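Local coordinates for glutathione S-transferase family protein (PDB 3LXZ) that probably catalyses the conjugation of reduced glutathione to a wide range of hydrophobic electrophiles, at residues A[93-96]-A[97-101]; A[157-160]-A[161-165]; A[150-153]-A[154-158]; A[83-86]-A[87-91]; A[128-131]-A[132-136]. One frame throughout, in Å; residues are numbered along the deposited sequence.

Contact 1 of 5, residues A[93-96]-A[97-101]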
loop_
_atom_site.group_PDB
_atom_site.type_symbol
_atom_site.label_atom_id
_atom_site.label_comp_id
_atom_site.label_asym_id
_atom_site.label_seq_id
_atom_site.Cartn_x
_atom_site.Cartn_y
_atom_site.Cartn_z
ATOM N N LEU A 93 0.345 0.153 10.844
ATOM C CA LEU A 93 1.227 -0.999 10.969
ATOM C C LEU A 93 1.099 -2.050 9.848
ATOM O O LEU A 93 2.120 -2.536 9.306
ATOM C CB LEU A 93 1.009 -1.652 12.357
ATOM C CG LEU A 93 1.622 -0.816 13.497
ATOM C CD1 LEU A 93 1.000 -1.200 14.862
ATOM C CD2 LEU A 93 3.144 -0.942 13.583
ATOM N N LEU A 94 -0.135 -2.402 9.483
ATOM C CA LEU A 94 -0.348 -3.320 8.363
ATOM C C LEU A 94 0.307 -2.780 7.072
ATOM O O LEU A 94 1.014 -3.515 6.365
ATOM C CB LEU A 94 -1.842 -3.572 8.123
ATOM C CG LEU A 94 -2.210 -4.638 7.063
ATOM C CD1 LEU A 94 -3.607 -5.113 7.395
ATOM C CD2 LEU A 94 -2.225 -4.072 5.602
ATOM N N LYS A 95 0.080 -1.503 6.784
ATOM C CA LYS A 95 0.666 -0.858 5.594
ATOM C C LYS A 95 2.195 -0.869 5.627
ATOM O O LYS A 95 2.855 -1.103 4.582
ATOM C CB LYS A 95 0.220 0.601 5.467
ATOM C CG LYS A 95 0.495 1.188 4.082
ATOM C CD LYS A 95 -0.080 2.571 3.933
ATOM C CE LYS A 95 0.274 3.176 2.513
ATOM N NZ LYS A 95 -0.733 2.703 1.531
ATOM N N GLU A 96 2.760 -0.581 6.789
ATOM C CA GLU A 96 4.218 -0.574 6.915
ATOM C C GLU A 96 4.802 -1.952 6.654
ATOM O O GLU A 96 5.860 -2.088 6.039
ATOM C CB GLU A 96 4.681 -0.072 8.290
ATOM C CG GLU A 96 4.456 1.421 8.436
ATOM C CD GLU A 96 4.477 1.969 9.853
ATOM O OE1 GLU A 96 4.401 1.230 10.896
ATOM O OE2 GLU A 96 4.566 3.212 9.894
ATOM N N ILE A 97 4.155 -2.984 7.175
ATOM C CA ILE A 97 4.675 -4.324 6.972
ATOM C C ILE A 97 4.599 -4.672 5.491
ATOM O O ILE A 97 5.557 -5.168 4.905
ATOM C CB ILE A 97 3.978 -5.377 7.863
ATOM C CG1 ILE A 97 4.271 -5.110 9.331
ATOM C CG2 ILE A 97 4.500 -6.758 7.506
ATOM C CD1 ILE A 97 3.222 -5.799 10.277
ATOM N N GLU A 98 3.473 -4.358 4.869
ATOM C CA GLU A 98 3.312 -4.596 3.443
ATOM C C GLU A 98 4.357 -3.866 2.604
ATOM O O GLU A 98 5.071 -4.509 1.857
ATOM C CB GLU A 98 1.884 -4.257 2.969
ATOM C CG GLU A 98 1.648 -4.498 1.466
ATOM C CD GLU A 98 0.212 -4.234 1.053
ATOM O OE1 GLU A 98 -0.666 -4.091 1.947
ATOM O OE2 GLU A 98 -0.039 -4.155 -0.179
ATOM N N LEU A 99 4.447 -2.535 2.724
ATOM C CA LEU A 99 5.273 -1.777 1.787
ATOM C C LEU A 99 6.752 -1.896 2.141
ATOM O O LEU A 99 7.603 -1.773 1.261
ATOM C CB LEU A 99 4.906 -0.280 1.842
ATOM C CG LEU A 99 3.776 0.199 0.914
ATOM C CD1 LEU A 99 2.552 -0.576 1.151
ATOM C CD2 LEU A 99 3.501 1.711 1.028
ATOM N N TYR A 100 7.065 -2.106 3.415
ATOM C CA TYR A 100 8.467 -1.960 3.824
ATOM C C TYR A 100 9.116 -3.251 4.236
ATOM O O TYR A 100 10.349 -3.287 4.465
ATOM C CB TYR A 100 8.652 -0.879 4.915
ATOM C CG TYR A 100 7.958 0.403 4.530
ATOM C CD1 TYR A 100 8.208 0.996 3.292
ATOM C CD2 TYR A 100 7.015 0.966 5.368
ATOM C CE1 TYR A 100 7.526 2.163 2.895
ATOM C CE2 TYR A 100 6.332 2.118 5.007
ATOM C CZ TYR A 100 6.591 2.708 3.765
ATOM O OH TYR A 100 5.895 3.850 3.445
ATOM N N ILE A 101 8.330 -4.321 4.276
ATOM C CA ILE A 101 8.879 -5.666 4.561
ATOM C C ILE A 101 8.482 -6.639 3.468
ATOM O O ILE A 101 9.347 -7.175 2.782
ATOM C CB ILE A 101 8.524 -6.182 5.968
ATOM C CG1 ILE A 101 9.194 -5.280 7.023
ATOM C CG2 ILE A 101 8.945 -7.659 6.104
ATOM C CD1 ILE A 101 9.004 -5.742 8.450
#
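Ile97 is tied to Leu93 through the backbone, its N donating to Leu93 O at 3.0 Å, and CG1 lies against that oxygen. Glu98 repeats the step, from N to Leu94 O, and its side chain runs alongside that of Leu94, OE1 standing 4.0 Å from CD2. Because CG is anti to the backbone N (chi1 -180°) and the chain beyond is extended, the carboxylate reaches Lys95 of the second subunit in a salt bridge. Backbone bonds from i+4 to i build helix 84-106 of the all-helical C-terminal domain of the glutathione S-transferase fold, here at the dimer interface. Leu99 N bonds to Lys95 O at 2.8 Å, and Leu99 CD2 touches Lys95 CE at 3.8 Å; Lys95 NZ bonds to Ser64 of the second subunit. At Tyr100 the N-H to Glu96 O bond bends to 141° as the helix widens into a pi-type turn. Glu96 CG lies in plane at the ring's edge, 4.0 Å from Tyr100 CE2, while Tyr100 OH bonds to Glu62 of the second subunit. A leucine in place of Tyr100 would probably leave that glutamate without its hydroxyl partner and open a gap beside Glu96 CG. Ile101 N returns to Ile97 O at 3.0 Å.

Contact 2 of 5, residues A[157-160]-A[161-165]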
loop_
_atom_site.group_PDB
_atom_site.type_symbol
_atom_site.label_atom_id
_atom_site.label_comp_id
_atom_site.label_asym_id
_atom_site.label_seq_id
_atom_site.Cartn_x
_atom_site.Cartn_y
_atom_site.Cartn_z
ATOM N N LEU A 157 -2.045 -10.562 10.884
ATOM C CA LEU A 157 -2.134 -11.367 9.683
ATOM C C LEU A 157 -1.056 -10.973 8.672
ATOM O O LEU A 157 -0.346 -11.837 8.147
ATOM C CB LEU A 157 -3.548 -11.311 9.072
ATOM C CG LEU A 157 -4.736 -11.485 10.052
ATOM C CD1 LEU A 157 -6.102 -11.379 9.325
ATOM C CD2 LEU A 157 -4.612 -12.790 10.855
HETATM N N MSE A 158 -0.907 -9.676 8.392
HETATM C CA MSE A 158 0.165 -9.251 7.484
HETATM C C MSE A 158 1.536 -9.587 8.086
HETATM O O MSE A 158 2.446 -10.019 7.371
HETATM C CB MSE A 158 0.028 -7.741 7.227
HETATM C CG MSE A 158 1.080 -7.103 6.356
HETATM SE SE MSE A 158 1.000 -7.607 4.483
HETATM C CE MSE A 158 -0.814 -7.107 3.939
ATOM N N PHE A 159 1.697 -9.394 9.387
ATOM C CA PHE A 159 2.947 -9.788 10.064
ATOM C C PHE A 159 3.275 -11.277 9.892
ATOM O O PHE A 159 4.353 -11.639 9.492
ATOM C CB PHE A 159 2.844 -9.468 11.552
ATOM C CG PHE A 159 4.003 -10.004 12.386
ATOM C CD1 PHE A 159 5.123 -9.206 12.624
ATOM C CD2 PHE A 159 3.960 -11.288 12.930
ATOM C CE1 PHE A 159 6.204 -9.677 13.383
ATOM C CE2 PHE A 159 5.026 -11.766 13.722
ATOM C CZ PHE A 159 6.151 -10.973 13.918
ATOM N N CYS A 160 2.331 -12.155 10.198
ATOM C CA CYS A 160 2.736 -13.534 10.337
ATOM C C CYS A 160 2.992 -14.213 8.986
ATOM O O CYS A 160 3.741 -15.167 8.917
ATOM C CB CYS A 160 1.787 -14.300 11.249
ATOM S SG CYS A 160 0.341 -14.776 10.426
ATOM N N PHE A 161 2.411 -13.679 7.899
ATOM C CA PHE A 161 2.662 -14.215 6.571
ATOM C C PHE A 161 3.587 -13.360 5.706
ATOM O O PHE A 161 3.824 -13.718 4.538
ATOM C CB PHE A 161 1.328 -14.462 5.825
ATOM C CG PHE A 161 0.468 -15.520 6.449
ATOM C CD1 PHE A 161 0.859 -16.864 6.433
ATOM C CD2 PHE A 161 -0.779 -15.196 6.992
ATOM C CE1 PHE A 161 0.019 -17.842 6.986
ATOM C CE2 PHE A 161 -1.617 -16.178 7.535
ATOM C CZ PHE A 161 -1.213 -17.483 7.550
ATOM N N SER A 162 4.138 -12.275 6.258
ATOM C CA SER A 162 5.226 -11.550 5.577
ATOM C C SER A 162 6.595 -11.806 6.235
ATOM O O SER A 162 7.621 -12.022 5.555
ATOM C CB SER A 162 4.958 -10.035 5.636
ATOM O OG SER A 162 3.771 -9.710 4.942
ATOM N N VAL A 163 6.621 -11.734 7.549
ATOM C CA VAL A 163 7.893 -11.740 8.299
ATOM C C VAL A 163 8.600 -13.109 8.197
ATOM O O VAL A 163 9.839 -13.158 8.127
ATOM C CB VAL A 163 7.716 -11.254 9.761
ATOM C CG1 VAL A 163 8.985 -11.451 10.558
ATOM C CG2 VAL A 163 7.357 -9.728 9.786
ATOM N N ASP A 164 7.823 -14.195 8.134
ATOM C CA ASP A 164 8.389 -15.543 7.838
ATOM C C ASP A 164 9.126 -15.580 6.496
ATOM O O ASP A 164 10.280 -16.029 6.415
ATOM C CB ASP A 164 7.308 -16.646 7.878
ATOM C CG ASP A 164 6.181 -16.437 6.835
ATOM O OD1 ASP A 164 5.908 -15.272 6.455
ATOM O OD2 ASP A 164 5.577 -17.449 6.393
ATOM N N LEU A 165 8.467 -15.110 5.439
ATOM C CA LEU A 165 9.117 -15.061 4.142
ATOM C C LEU A 165 10.262 -14.082 4.083
ATOM O O LEU A 165 11.275 -14.344 3.408
ATOM C CB LEU A 165 8.093 -14.761 3.064
ATOM C CG LEU A 165 6.971 -15.789 2.927
ATOM C CD1 LEU A 165 6.149 -15.448 1.689
ATOM C CD2 LEU A 165 7.511 -17.251 2.856
#
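Cys160 and Phe161, neighbours in sequence, make a sulfur-aromatic contact within helix 154-174, a core helix of the C-terminal domain in the glutathione S-transferase fold. The thiol comes over one face of the ring, SG lying 3.9 Å from the Phe161 ring centroid and 23° off the ring normal, displaced toward the CD2 side. It gets there because SG stands between the backbone N and the carbonyl carbon (chi1 80°). Phe161 also packs on Met16 of helix 12-23, so its ring joins this helix to the N-terminal domain; an alanine here would probably leave the Cys160 sulfur without its aromatic face and open a gap against Met16. On another side of the helix, Phe159 and Val163 cross at a slant: Val163 CB sits over one face of the Phe159 ring, toward its rim, and CG2 reaches Phe159 CD1 at 3.6 Å. That ring continues into Leu188 and Leu189 of helix 183-193. The backbone is less regular: Phe161 N to Leu157 O is a weak 3.3 Å bond and Ser162 N makes only weak bonds, to Met158 O and Phe159 O, whereas Val163 N to Phe159 O is sound at 3.0 Å. Just before the kink, where the N of Asp164 and Leu165 has no bond to the preceding turn, Ser162 OG donates to Met158 O at 2.8 Å and lies 3.5 Å from SE of the selenomethionine Met158.

Contact 3 of 5, residues A[150-153]-A[154-158]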
loop_
_atom_site.group_PDB
_atom_site.type_symbol
_atom_site.label_atom_id
_atom_site.label_comp_id
_atom_site.label_asym_id
_atom_site.label_seq_id
_atom_site.Cartn_x
_atom_site.Cartn_y
_atom_site.Cartn_z
ATOM N N GLU A 150 -2.571 -5.576 22.670
ATOM C CA GLU A 150 -2.894 -6.781 23.448
ATOM C C GLU A 150 -3.857 -7.778 22.776
ATOM O O GLU A 150 -4.110 -8.857 23.325
ATOM C CB GLU A 150 -3.417 -6.388 24.845
ATOM C CG GLU A 150 -2.468 -5.436 25.604
ATOM C CD GLU A 150 -2.929 -5.030 27.006
ATOM O OE1 GLU A 150 -3.947 -5.559 27.516
ATOM O OE2 GLU A 150 -2.253 -4.163 27.612
ATOM N N GLN A 151 -4.383 -7.431 21.597
ATOM C CA GLN A 151 -5.362 -8.302 20.902
ATOM C C GLN A 151 -4.951 -8.579 19.461
ATOM O O GLN A 151 -4.346 -7.730 18.821
ATOM C CB GLN A 151 -6.755 -7.665 20.869
ATOM C CG GLN A 151 -7.339 -7.250 22.229
ATOM C CD GLN A 151 -8.311 -8.278 22.772
ATOM O OE1 GLN A 151 -7.914 -9.270 23.395
ATOM N NE2 GLN A 151 -9.597 -8.053 22.530
ATOM N N LEU A 152 -5.318 -9.758 18.958
ATOM C CA LEU A 152 -5.114 -10.107 17.549
ATOM C C LEU A 152 -5.855 -9.091 16.660
ATOM O O LEU A 152 -7.036 -8.797 16.896
ATOM C CB LEU A 152 -5.628 -11.532 17.269
ATOM C CG LEU A 152 -5.564 -11.968 15.802
ATOM C CD1 LEU A 152 -4.136 -12.197 15.500
ATOM C CD2 LEU A 152 -6.330 -13.270 15.554
ATOM N N THR A 153 -5.149 -8.529 15.683
ATOM C CA THR A 153 -5.765 -7.606 14.705
ATOM C C THR A 153 -5.302 -7.963 13.301
ATOM O O THR A 153 -4.428 -8.814 13.139
ATOM C CB THR A 153 -5.389 -6.131 14.929
ATOM O OG1 THR A 153 -3.988 -5.928 14.671
ATOM C CG2 THR A 153 -5.704 -5.683 16.332
ATOM N N LEU A 154 -5.883 -7.290 12.287
ATOM C CA LEU A 154 -5.433 -7.411 10.913
ATOM C C LEU A 154 -3.928 -7.287 10.721
ATOM O O LEU A 154 -3.335 -7.976 9.880
ATOM C CB LEU A 154 -6.136 -6.360 10.030
ATOM C CG LEU A 154 -7.666 -6.347 10.125
ATOM C CD1 LEU A 154 -8.248 -5.208 9.252
ATOM C CD2 LEU A 154 -8.303 -7.686 9.747
ATOM N N ALA A 155 -3.306 -6.392 11.460
ATOM C CA ALA A 155 -1.868 -6.237 11.295
ATOM C C ALA A 155 -1.090 -7.506 11.629
ATOM O O ALA A 155 -0.014 -7.719 11.055
ATOM C CB ALA A 155 -1.346 -5.056 12.114
ATOM N N ASP A 156 -1.628 -8.355 12.520
ATOM C CA ASP A 156 -0.950 -9.620 12.843
ATOM C C ASP A 156 -0.985 -10.620 11.707
ATOM O O ASP A 156 -0.107 -11.461 11.620
ATOM C CB ASP A 156 -1.557 -10.233 14.101
ATOM C CG ASP A 156 -1.346 -9.360 15.294
ATOM O OD1 ASP A 156 -0.147 -9.207 15.689
ATOM O OD2 ASP A 156 -2.335 -8.805 15.809
ATOM N N LEU A 157 -2.045 -10.562 10.884
ATOM C CA LEU A 157 -2.134 -11.367 9.683
ATOM C C LEU A 157 -1.056 -10.973 8.672
ATOM O O LEU A 157 -0.346 -11.837 8.147
ATOM C CB LEU A 157 -3.548 -11.311 9.072
ATOM C CG LEU A 157 -4.736 -11.485 10.052
ATOM C CD1 LEU A 157 -6.102 -11.379 9.325
ATOM C CD2 LEU A 157 -4.612 -12.790 10.855
HETATM N N MSE A 158 -0.907 -9.676 8.392
HETATM C CA MSE A 158 0.165 -9.251 7.484
HETATM C C MSE A 158 1.536 -9.587 8.086
HETATM O O MSE A 158 2.446 -10.019 7.371
HETATM C CB MSE A 158 0.028 -7.741 7.227
HETATM C CG MSE A 158 1.080 -7.103 6.356
HETATM SE SE MSE A 158 1.000 -7.607 4.483
HETATM C CE MSE A 158 -0.814 -7.107 3.939
HETATM O O HOH W 1 -2.296 -6.253 16.690
#
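Thr153 and Asp156 hold each other at the start of helix 154-174. The backbone N of Thr153 donates to Asp156 OD2 at 2.8 Å along a nearly straight path (165°), and OD2 receives it on its anti lone pair, the one turned away from OD1. Thr153 OG1 for its part accepts, weakly, from Ala155 N, in a bond 3.3 Å long and strongly bent. OG1 stands between the backbone N and the carbonyl carbon of its own residue (chi1 67°), which turns it toward the amides of the opening helical turn. A third tie, Asp156 N to Thr153 O at 2.9 Å, approaches from above the carbonyl plane and closes the first turn.

A water joins the two side chains: it lies 2.7 Å from Thr153 OG1 and donates to Asp156 OD2 at 2.7 Å, with a weak further bond to Gln151 O. OD2 therefore accepts two bonds, and the second carboxylate oxygen, OD1, takes the backbone N of Val147, so that both ends of the buried group are fixed and its rotation is set. Leu152 supplies an apolar cover, its side chain slanting across that of Asp156, with CD1 3.5 Å from Asp156 CB, before continuing to Tyr146 and Met192. Val90 of helix 84-106 packs against Thr153. Thr153 at the N-cap and Asp156 three residues on form a capping box, the carboxylate taking the N-cap N-H and OG1 capping Ala155 N, a familiar feature at the start of this core helix in glutathione S-transferases.

Contact 4 of 5, residues A[83-86]-A[87-91]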
loop_
_atom_site.group_PDB
_atom_site.type_symbol
_atom_site.label_atom_id
_atom_site.label_comp_id
_atom_site.label_asym_id
_atom_site.label_seq_id
_atom_site.Cartn_x
_atom_site.Cartn_y
_atom_site.Cartn_z
ATOM N N ASP A 83 -11.826 1.849 18.956
ATOM C CA ASP A 83 -11.614 3.302 18.786
ATOM C C ASP A 83 -10.985 3.659 17.431
ATOM O O ASP A 83 -10.053 2.968 16.951
ATOM C CB ASP A 83 -10.745 3.859 19.911
ATOM C CG ASP A 83 -9.342 3.254 19.914
ATOM O OD1 ASP A 83 -9.248 2.000 19.985
ATOM O OD2 ASP A 83 -8.351 4.025 19.829
ATOM N N PRO A 84 -11.443 4.772 16.833
ATOM C CA PRO A 84 -10.953 5.164 15.499
ATOM C C PRO A 84 -9.450 5.297 15.426
ATOM O O PRO A 84 -8.851 4.795 14.485
ATOM C CB PRO A 84 -11.603 6.531 15.270
ATOM C CG PRO A 84 -12.893 6.456 16.058
ATOM C CD PRO A 84 -12.561 5.621 17.291
ATOM N N PHE A 85 -8.817 5.956 16.398
ATOM C CA PHE A 85 -7.372 6.119 16.322
ATOM C C PHE A 85 -6.666 4.753 16.357
ATOM O O PHE A 85 -5.755 4.480 15.546
ATOM C CB PHE A 85 -6.841 7.095 17.393
ATOM C CG PHE A 85 -5.357 7.325 17.315
ATOM C CD1 PHE A 85 -4.852 8.326 16.483
ATOM C CD2 PHE A 85 -4.478 6.548 18.055
ATOM C CE1 PHE A 85 -3.441 8.536 16.379
ATOM C CE2 PHE A 85 -3.088 6.756 17.984
ATOM C CZ PHE A 85 -2.578 7.754 17.140
ATOM N N GLY A 86 -7.103 3.884 17.255
ATOM C CA GLY A 86 -6.585 2.511 17.311
ATOM C C GLY A 86 -6.721 1.724 16.012
ATOM O O GLY A 86 -5.761 1.026 15.601
ATOM N N GLN A 87 -7.888 1.838 15.352
ATOM C CA GLN A 87 -8.063 1.232 14.014
ATOM C C GLN A 87 -7.056 1.755 12.988
ATOM O O GLN A 87 -6.472 0.976 12.230
ATOM C CB GLN A 87 -9.488 1.385 13.508
ATOM C CG GLN A 87 -10.533 0.807 14.475
ATOM C CD GLN A 87 -11.904 0.733 13.847
ATOM O OE1 GLN A 87 -12.142 1.300 12.775
ATOM N NE2 GLN A 87 -12.812 0.014 14.492
ATOM N N ALA A 88 -6.849 3.076 12.968
ATOM C CA ALA A 88 -5.886 3.655 12.040
ATOM C C ALA A 88 -4.474 3.204 12.374
ATOM O O ALA A 88 -3.686 2.942 11.459
ATOM C CB ALA A 88 -5.995 5.205 12.018
ATOM N N LYS A 89 -4.167 3.023 13.662
ATOM C CA LYS A 89 -2.846 2.521 14.057
ATOM C C LYS A 89 -2.621 1.083 13.585
ATOM O O LYS A 89 -1.532 0.763 13.113
ATOM C CB LYS A 89 -2.624 2.631 15.579
ATOM C CG LYS A 89 -2.310 4.047 16.038
ATOM C CD LYS A 89 -0.992 4.593 15.420
ATOM C CE LYS A 89 0.211 3.816 15.863
ATOM N NZ LYS A 89 1.475 4.605 15.627
ATOM N N VAL A 90 -3.653 0.245 13.653
ATOM C CA VAL A 90 -3.564 -1.120 13.063
ATOM C C VAL A 90 -3.275 -1.009 11.578
ATOM O O VAL A 90 -2.378 -1.690 11.037
ATOM C CB VAL A 90 -4.848 -1.900 13.236
ATOM C CG1 VAL A 90 -4.839 -3.194 12.372
ATOM C CG2 VAL A 90 -5.019 -2.266 14.710
ATOM N N ARG A 91 -4.044 -0.154 10.903
ATOM C CA ARG A 91 -3.868 0.010 9.453
ATOM C C ARG A 91 -2.523 0.590 9.046
ATOM O O ARG A 91 -1.962 0.187 8.017
ATOM C CB ARG A 91 -5.020 0.796 8.860
ATOM C CG ARG A 91 -6.312 -0.029 8.902
ATOM C CD ARG A 91 -7.549 0.783 8.606
ATOM N NE ARG A 91 -8.704 -0.085 8.490
ATOM C CZ ARG A 91 -9.857 0.078 9.144
ATOM N NH1 ARG A 91 -10.041 1.093 9.967
ATOM N NH2 ARG A 91 -10.832 -0.797 8.963
#
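Phe85 and Lys89 form the tight side of this contact, in the first turns of helix 84-106, which an aspartate N-cap opens. Their side chains run side by side, and Lys89 CG comes to 3.4 Å from Phe85 CE2. The lysine chain, folding at chi2 and chi3 (-62° and -64°), keeps its CG and CD by the ring while NZ goes on to a salt bridge with Glu92 and a bond to Asn140. Leu60 of the second subunit packs on Phe85 and Lys89, and the ring of its His57 meets that of Phe85 with the planes at about 40°. In the backbone Lys89 N bonds to Phe85 O at 2.9 Å.

The looser, more solvent-exposed part is the helix start, where Asp83 is exposed and Pro84 and Gln87 are partly so. Side chains there meet the backbone and the second subunit more than each other: Gln87 CG rests 3.3 Å from Asp83 O, NE2 bonds to Pro81 O and OE1 to Gln72 of the second subunit. Gly86 suits the place, since a beta carbon would run into Asp83 OD1. The N-cap bond comes from Gly86 N, which meets Asp83 OD2 at 2.9 Å from above the carboxylate plane.

Contact 5 of 5, residues A[128-131]-A[132-136]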
loop_
_atom_site.group_PDB
_atom_site.type_symbol
_atom_site.label_atom_id
_atom_site.label_comp_id
_atom_site.label_asym_id
_atom_site.label_seq_id
_atom_site.Cartn_x
_atom_site.Cartn_y
_atom_site.Cartn_z
ATOM N N ALA A 128 18.764 -2.806 2.093
ATOM C CA ALA A 128 18.549 -1.513 2.733
ATOM C C ALA A 128 17.056 -1.359 3.096
ATOM O O ALA A 128 16.714 -0.903 4.205
ATOM C CB ALA A 128 19.023 -0.362 1.814
ATOM N N ASP A 129 16.180 -1.742 2.174
ATOM C CA ASP A 129 14.725 -1.610 2.409
ATOM C C ASP A 129 14.238 -2.482 3.579
ATOM O O ASP A 129 13.414 -2.031 4.398
ATOM C CB ASP A 129 13.923 -1.928 1.143
ATOM C CG ASP A 129 13.973 -0.824 0.115
ATOM O OD1 ASP A 129 14.334 0.329 0.441
ATOM O OD2 ASP A 129 13.600 -1.104 -1.046
ATOM N N LEU A 130 14.733 -3.719 3.650
ATOM C CA LEU A 130 14.367 -4.633 4.741
ATOM C C LEU A 130 14.914 -4.224 6.089
ATOM O O LEU A 130 14.205 -4.241 7.102
ATOM C CB LEU A 130 14.768 -6.061 4.426
ATOM C CG LEU A 130 13.802 -6.658 3.405
ATOM C CD1 LEU A 130 14.360 -7.875 2.763
ATOM C CD2 LEU A 130 12.492 -6.961 4.104
ATOM N N LEU A 131 16.175 -3.819 6.101
ATOM C CA LEU A 131 16.731 -3.259 7.311
ATOM C C LEU A 131 15.875 -2.076 7.796
ATOM O O LEU A 131 15.603 -1.953 8.982
ATOM C CB LEU A 131 18.176 -2.813 7.084
ATOM C CG LEU A 131 19.194 -3.941 7.045
ATOM C CD1 LEU A 131 20.595 -3.328 6.844
ATOM C CD2 LEU A 131 19.191 -4.821 8.345
ATOM N N ALA A 132 15.440 -1.211 6.883
ATOM C CA ALA A 132 14.641 -0.067 7.330
ATOM C C ALA A 132 13.234 -0.506 7.749
ATOM O O ALA A 132 12.649 0.028 8.706
ATOM C CB ALA A 132 14.593 1.029 6.238
ATOM N N GLY A 133 12.706 -1.510 7.063
ATOM C CA GLY A 133 11.337 -1.947 7.327
ATOM C C GLY A 133 11.239 -2.625 8.674
ATOM O O GLY A 133 10.278 -2.416 9.435
ATOM N N PHE A 134 12.230 -3.450 8.974
ATOM C CA PHE A 134 12.305 -4.099 10.287
ATOM C C PHE A 134 12.547 -3.078 11.406
ATOM O O PHE A 134 11.970 -3.220 12.493
ATOM C CB PHE A 134 13.357 -5.226 10.295
ATOM C CG PHE A 134 12.818 -6.525 9.784
ATOM C CD1 PHE A 134 11.965 -7.284 10.582
ATOM C CD2 PHE A 134 13.114 -6.980 8.504
ATOM C CE1 PHE A 134 11.414 -8.501 10.115
ATOM C CE2 PHE A 134 12.580 -8.227 8.037
ATOM C CZ PHE A 134 11.723 -8.971 8.844
ATOM N N ALA A 135 13.360 -2.062 11.130
ATOM C CA ALA A 135 13.581 -0.965 12.099
ATOM C C ALA A 135 12.276 -0.233 12.405
ATOM O O ALA A 135 11.974 0.032 13.579
ATOM C CB ALA A 135 14.645 0.018 11.597
ATOM N N THR A 136 11.515 0.081 11.343
ATOM C CA THR A 136 10.181 0.709 11.449
ATOM C C THR A 136 9.213 -0.107 12.290
ATOM O O THR A 136 8.504 0.411 13.162
ATOM C CB THR A 136 9.606 0.966 10.060
ATOM O OG1 THR A 136 10.412 1.926 9.371
ATOM C CG2 THR A 136 8.123 1.446 10.104
#
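Phe134 N donates to Leu130 O at 2.8 Å and 171°, the straightest bond between these two turns of helix 120-140. The helix belongs to the C-terminal domain of the glutathione S-transferase fold, and its contacts here are those of consecutive alpha-helical turns. Gly133 N meets Asp129 O at the same 2.8 Å but with a more bent N-H (139°); a beta carbon on the glycine would sit tight against that oxygen. Ala132 N to Ala128 O and Ala135 N to Leu131 O, 3.0 and 3.1 Å, complete the set.

Around this backbone core the side chains sort by face. Ala128 and Leu131 are exposed; the Leu131 side chain meets the next turn through CB, beside Ala132 N, and packs on Phe178. Facing Arg47 of the second subunit are Ala132 and Asp129, the latter in a long, weak ion pair. The inner side belongs to Leu130 and Phe134, which lie alongside each other and point the same way. Leu130 CG is anti to its carbonyl carbon (chi1 -75°), and the branch CD2 reaches Phe134 CE2 at 4.1 Å. The aromatic ring stacks on Phe178 of a loop and packs on Ile101 of helix 84-106 and Val163 of helix 154-174, joining those helices to its own. Its near edge meets the backbone: Leu130 O lies near the ring plane, 3.3 Å from Phe134 CD2.

Three helices, with the loop that leads into one of them, carry the five contacts. Contacts 4 and 1 follow each other along helix 84-106, their centres about 15 Å apart, and contacts 3 and 2 share Leu157 and Met158 on helix 154-174. Between these helices the selenomethionine Met158 packs with CG 3.6 Å from Ile97 CG2, while Val90 CG1 lies 3.7 Å from Thr153 OG1. Contact 5 joins from helix 120-140, where Leu130 CD2 is 3.4 Å from Ile101 O. Contacts 1, 4 and 5 also reach the second subunit. Thr63, which binds glutathione, though none is bound to this chain, has its side chain about 4 Å from that of Met158 and about 6 Å from that of Glu98.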